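Local coordinates for hypothetical glycoside hydrolase (Parabacteroides distasonis, PDB 3TAW), which is a putative glycoside hydrolase with a five-bladed beta-propeller fold, whose precise function is not established, at residues Y199-G204 against Y209-D214. Residues are numbered along the deposited sequence; the frame is centred on the assembly and turned at random. Where two conformers were deposited one is given.
Sequences YFMYWG and YAATSD
Tyr209 lies against one face of the Trp203 indole: its CB sits 3.7 Å from the centroid of the five-membered ring, a CH-pi contact, while the Tyr209 ring and the six-membered ring of Trp203 meet obliquely, their planes at 32°. At the indole's edge, in plane, Trp203 NE1 reaches Ala210 O at 3.1 Å, a weak, bent hydrogen bond. The position of Trp203 CG between backbone N and carbonyl carbon (chi1 70°) carries the indole across toward the neighbouring strand, where both contacts form; Phe163 meets the indole too. On the other side of the sheet, Phe200 has its CG anti to the backbone N (chi1 -163°) and leans over the partner strand, with Ala211 O over one face. Its CZ approaches Ala210 CB at 3.6 Å and its CD2 touches Thr212 CG2, so a small alanine and a branched threonine suit a large ring between them. Within its own strand, Phe200 CE1 lies over one face of the Tyr202 ring, toward the rim; Tyr202 also stacks on Phe288, and its OH bonds to Pro293 O. At the far end, the Tyr199 ring turns its edge to the backbone of Ser213 and Asp214.

Backbone pairing sets this register. Tyr199, Met201 and Trp203 make paired hydrogen bonds with Ser213, Ala211 and Tyr209, the shortest being Tyr209 N to Trp203 O at 2.7 Å. The hairpin joins neighbouring strands of a propeller blade, with strand 179-186 flanking 199-203. Its chemistry implies a division of labour: side-chain contacts are mostly apolar, while six backbone hydrogen bonds supply the order. The indole N-H, used on the carbonyl of Ala210, which takes no part in the backbone bonds between these two strands, probably helps, weakly, to hold the ring's rotation, together with the Tyr209 contact.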
loop_
_atom_site.group_PDB
_atom_site.type_symbol
_atom_site.label_atom_id
_atom_site.label_comp_id
_atom_site.label_asym_id
_atom_site.label_seq_id
_atom_site.Cartn_x
_atom_site.Cartn_y
_atom_site.Cartn_z
ATOM N N TYR A 199 13.157 -8.934 -10.236
ATOM C CA TYR A 199 12.201 -8.458 -9.241
ATOM C C TYR A 199 11.013 -7.911 -10.008
ATOM O O TYR A 199 11.164 -7.405 -11.123
ATOM C CB TYR A 199 12.823 -7.400 -8.358
ATOM C CG TYR A 199 13.975 -7.954 -7.565
ATOM C CD1 TYR A 199 13.754 -8.850 -6.535
ATOM C CD2 TYR A 199 15.284 -7.606 -7.860
ATOM C CE1 TYR A 199 14.792 -9.372 -5.802
ATOM C CE2 TYR A 199 16.346 -8.144 -7.123
ATOM C CZ TYR A 199 16.080 -9.023 -6.095
ATOM O OH TYR A 199 17.108 -9.566 -5.331
ATOM N N PHE A 200 9.831 -8.010 -9.420
ATOM C CA PHE A 200 8.607 -7.659 -10.134
ATOM C C PHE A 200 7.652 -6.932 -9.209
ATOM O O PHE A 200 7.531 -7.281 -8.050
ATOM C CB PHE A 200 7.920 -8.932 -10.670
ATOM C CG PHE A 200 6.890 -8.676 -11.747
ATOM C CD1 PHE A 200 5.587 -8.386 -11.417
ATOM C CD2 PHE A 200 7.228 -8.754 -13.093
ATOM C CE1 PHE A 200 4.630 -8.147 -12.402
ATOM C CE2 PHE A 200 6.275 -8.506 -14.077
ATOM C CZ PHE A 200 4.985 -8.212 -13.735
HETATM N N MSE A 201 6.970 -5.916 -9.729
HETATM C CA MSE A 201 5.876 -5.330 -8.979
HETATM C C MSE A 201 4.709 -4.976 -9.880
HETATM O O MSE A 201 4.869 -4.751 -11.088
HETATM C CB MSE A 201 6.337 -4.109 -8.171
HETATM C CG MSE A 201 6.829 -2.969 -9.004
HETATM SE SE MSE A 201 7.497 -1.503 -7.920
HETATM C CE MSE A 201 7.528 -0.208 -9.352
ATOM N N TYR A 202 3.527 -5.001 -9.270
ATOM C CA TYR A 202 2.314 -4.421 -9.837
ATOM C C TYR A 202 2.224 -3.031 -9.236
ATOM O O TYR A 202 2.554 -2.835 -8.044
ATOM C CB TYR A 202 1.073 -5.272 -9.490
ATOM C CG TYR A 202 1.209 -6.677 -9.989
ATOM C CD1 TYR A 202 1.816 -7.658 -9.206
ATOM C CD2 TYR A 202 0.766 -7.033 -11.256
ATOM C CE1 TYR A 202 1.979 -8.954 -9.675
ATOM C CE2 TYR A 202 0.939 -8.336 -11.742
ATOM C CZ TYR A 202 1.548 -9.285 -10.950
ATOM O OH TYR A 202 1.730 -10.579 -11.386
ATOM N N TRP A 203 1.836 -2.041 -10.025
ATOM C CA TRP A 203 1.687 -0.701 -9.462
ATOM C C TRP A 203 0.589 0.064 -10.180
ATOM O O TRP A 203 0.190 -0.283 -11.298
ATOM C CB TRP A 203 3.038 0.050 -9.492
ATOM C CG TRP A 203 3.460 0.403 -10.883
ATOM C CD1 TRP A 203 4.109 -0.398 -11.774
ATOM C CD2 TRP A 203 3.177 1.622 -11.563
ATOM N NE1 TRP A 203 4.284 0.262 -12.957
ATOM C CE2 TRP A 203 3.719 1.512 -12.857
ATOM C CE3 TRP A 203 2.536 2.802 -11.195
ATOM C CZ2 TRP A 203 3.624 2.536 -13.800
ATOM C CZ3 TRP A 203 2.442 3.820 -12.114
ATOM C CH2 TRP A 203 2.974 3.680 -13.420
ATOM N N GLY A 204 0.091 1.101 -9.526
ATOM C CA GLY A 204 -0.848 2.016 -10.160
ATOM C C GLY A 204 -2.123 2.247 -9.384
ATOM O O GLY A 204 -2.466 1.488 -8.472
ATOM N N TYR A 209 -0.657 -1.535 -13.577
ATOM C CA TYR A 209 0.512 -1.578 -14.434
ATOM C C TYR A 209 1.534 -2.528 -13.798
ATOM O O TYR A 209 1.273 -3.127 -12.749
ATOM C CB TYR A 209 1.141 -0.169 -14.510
ATOM C CG TYR A 209 0.208 0.943 -14.931
ATOM C CD1 TYR A 209 -0.198 1.077 -16.249
ATOM C CD2 TYR A 209 -0.251 1.889 -14.018
ATOM C CE1 TYR A 209 -1.036 2.115 -16.638
ATOM C CE2 TYR A 209 -1.088 2.934 -14.410
ATOM C CZ TYR A 209 -1.481 3.040 -15.708
ATOM O OH TYR A 209 -2.310 4.085 -16.122
ATOM N N ALA A 210 2.712 -2.662 -14.407
ATOM C CA ALA A 210 3.770 -3.445 -13.780
ATOM C C ALA A 210 5.150 -2.884 -14.082
ATOM O O ALA A 210 5.275 -1.984 -14.908
ATOM C CB ALA A 210 3.681 -4.919 -14.208
ATOM N N ALA A 211 6.162 -3.409 -13.386
ATOM C CA ALA A 211 7.538 -3.017 -13.626
ATOM C C ALA A 211 8.470 -4.095 -13.156
ATOM O O ALA A 211 8.136 -4.876 -12.264
ATOM C CB ALA A 211 7.859 -1.697 -12.914
ATOM N N THR A 212 9.644 -4.134 -13.770
ATOM C CA THR A 212 10.692 -5.050 -13.357
ATOM C C THR A 212 11.944 -4.300 -12.902
ATOM O O THR A 212 12.146 -3.114 -13.202
ATOM C CB THR A 212 11.033 -6.023 -14.501
ATOM O OG1 THR A 212 11.547 -5.291 -15.625
ATOM C CG2 THR A 212 9.799 -6.805 -14.918
ATOM N N SER A 213 12.810 -5.010 -12.198
ATOM C CA SER A 213 14.068 -4.449 -11.713
ATOM C C SER A 213 15.066 -5.565 -11.484
ATOM O O SER A 213 14.684 -6.688 -11.146
ATOM C CB SER A 213 13.850 -3.730 -10.377
ATOM O OG SER A 213 15.054 -3.204 -9.834
ATOM N N ASP A 214 16.351 -5.232 -11.651
ATOM C CA ASP A 214 17.440 -6.107 -11.223
ATOM C C ASP A 214 18.001 -5.768 -9.844
ATOM O O ASP A 214 18.714 -6.584 -9.269
ATOM C CB ASP A 214 18.609 -6.041 -12.217
ATOM C CG ASP A 214 18.227 -6.527 -13.597
ATOM O OD1 ASP A 214 17.562 -7.589 -13.703
ATOM O OD2 ASP A 214 18.611 -5.850 -14.579
#